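PDB 2WOL: clavulanic acid biosynthesis oligopeptide binding protein 2 from Streptomyces clavuligerus, which probably binds oligopeptides as an extracellular solute-binding protein of the clavulanic acid biosynthetic pathway. Local coordinates for residues A[199-202]-A[203-207]. Sequence-based numbering, arbitrary orientation.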
loop_
_atom_site.group_PDB
_atom_site.type_symbol
_atom_site.label_atom_id
_atom_site.label_comp_id
_atom_site.label_asym_id
_atom_site.label_seq_id
_atom_site.Cartn_x
_atom_site.Cartn_y
_atom_site.Cartn_z
ATOM N N SER A 199 -19.349 0.886 -22.408
ATOM C CA SER A 199 -18.048 0.376 -22.855
ATOM C C SER A 199 -17.519 -0.739 -21.964
ATOM O O SER A 199 -16.406 -1.223 -22.167
ATOM C CB SER A 199 -17.017 1.507 -22.917
ATOM O OG SER A 199 -17.395 2.499 -23.853
ATOM N N ASP A 200 -18.316 -1.141 -20.980
ATOM C CA ASP A 200 -17.877 -2.148 -20.014
ATOM C C ASP A 200 -18.017 -3.568 -20.559
ATOM O O ASP A 200 -19.093 -4.174 -20.495
ATOM C CB ASP A 200 -18.614 -1.989 -18.676
ATOM C CG ASP A 200 -18.087 -2.931 -17.602
ATOM O OD1 ASP A 200 -17.055 -3.601 -17.833
ATOM O OD2 ASP A 200 -18.714 -3.007 -16.526
ATOM N N THR A 201 -16.907 -4.088 -21.075
ATOM C CA THR A 201 -16.829 -5.444 -21.613
ATOM C C THR A 201 -16.510 -6.492 -20.530
ATOM O O THR A 201 -16.093 -7.613 -20.842
ATOM C CB THR A 201 -15.783 -5.534 -22.748
ATOM O OG1 THR A 201 -14.569 -4.901 -22.326
ATOM C CG2 THR A 201 -16.283 -4.838 -23.999
ATOM N N GLY A 202 -16.699 -6.123 -19.264
ATOM C CA GLY A 202 -16.578 -7.067 -18.147
ATOM C C GLY A 202 -15.191 -7.662 -17.986
ATOM O O GLY A 202 -14.216 -6.935 -17.801
ATOM N N ALA A 203 -15.107 -8.990 -18.067
ATOM C CA ALA A 203 -13.841 -9.712 -17.907
ATOM C C ALA A 203 -12.771 -9.259 -18.901
ATOM O O ALA A 203 -11.575 -9.439 -18.654
ATOM C CB ALA A 203 -14.075 -11.211 -18.044
ATOM N N ASP A 204 -13.211 -8.680 -20.017
ATOM C CA ASP A 204 -12.311 -8.255 -21.089
ATOM C C ASP A 204 -11.989 -6.760 -21.070
ATOM O O ASP A 204 -11.319 -6.265 -21.983
ATOM C CB ASP A 204 -12.912 -8.618 -22.452
ATOM C CG ASP A 204 -13.048 -10.113 -22.653
ATOM O OD1 ASP A 204 -12.052 -10.842 -22.455
ATOM O OD2 ASP A 204 -14.157 -10.561 -23.013
ATOM N N TYR A 205 -12.451 -6.047 -20.042
ATOM C CA TYR A 205 -12.334 -4.586 -20.011
ATOM C C TYR A 205 -10.891 -4.089 -20.125
ATOM O O TYR A 205 -10.633 -3.086 -20.787
ATOM C CB TYR A 205 -13.023 -3.992 -18.776
ATOM C CG TYR A 205 -13.116 -2.477 -18.803
ATOM C CD1 TYR A 205 -13.842 -1.820 -19.802
ATOM C CD2 TYR A 205 -12.479 -1.702 -17.835
ATOM C CE1 TYR A 205 -13.926 -0.436 -19.836
ATOM C CE2 TYR A 205 -12.561 -0.313 -17.855
ATOM C CZ TYR A 205 -13.284 0.313 -18.861
ATOM O OH TYR A 205 -13.368 1.683 -18.891
ATOM N N GLY A 206 -9.963 -4.802 -19.488
ATOM C CA GLY A 206 -8.542 -4.441 -19.518
ATOM C C GLY A 206 -7.917 -4.440 -20.902
ATOM O O GLY A 206 -6.884 -3.805 -21.121
ATOM N N ARG A 207 -8.545 -5.150 -21.837
ATOM C CA ARG A 207 -8.057 -5.246 -23.216
ATOM C C ARG A 207 -8.358 -3.987 -24.029
ATOM O O ARG A 207 -7.759 -3.757 -25.085
ATOM C CB ARG A 207 -8.650 -6.478 -23.910
ATOM C CG ARG A 207 -8.169 -7.806 -23.332
ATOM C CD ARG A 207 -8.815 -9.013 -24.027
ATOM N NE ARG A 207 -8.307 -9.295 -25.376
ATOM C CZ ARG A 207 -7.042 -9.161 -25.782
ATOM N NH1 ARG A 207 -6.090 -8.746 -24.954
ATOM N NH2 ARG A 207 -6.725 -9.456 -27.038
HETATM O O HOH W 1 -12.301 -5.447 -24.381
#
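The ring of Tyr205 lies alongside the backbone of residues 199-201 at a turn that leads into a short 3-10 segment. An Asx turn at Asp200 precedes that segment. The site is a loop between helix 183-186 and strand 215-221 of a family 5 solute-binding protein.

Tyr205 can be followed outward from its backbone. Its CB lies 3.3 Å from Gly202 O, the same oxygen that accepts a hydrogen bond from Tyr205 N at 3.0 Å. CG stands anti to the backbone N (chi1 -171°), which sends the ring back along the preceding residues. CD1 and CE1 both lie 3.5 Å from Ser199 O, which sits at the ring edge, near its plane. Asp200 CA and Thr201 N lie oblique to the ring. At the tip, OH hydrogen-bonds to Arg210 N further along the same loop. Asp47, Pro48 and Val195 also touch this side chain, which is buried.

Asp200 makes the Asx turn: its OD1 accepts from Gly202 N at 2.9 Å, with the donor above the carboxylate plane. OD2 is gripped by Arg126 in a salt bridge and by hydrogen bonds with His122 and Tyr155. Three partners on one oxygen probably favour the charged carboxylate and fix its rotation. The carboxylate and the Tyr205 ring are turned 74° apart.

Gly202 takes a positive phi of 63° where the chain turns. The next turn is closed by Asp204 N, which donates to Thr201 O at 3.2 Å. Thr201 OG1 packs 3.2 Å from Tyr205 CA. One water links that hydroxyl to the 3-10 backbone: it lies 3.1 Å from Thr201 OG1 and donates to Asp204 O at 2.7 Å.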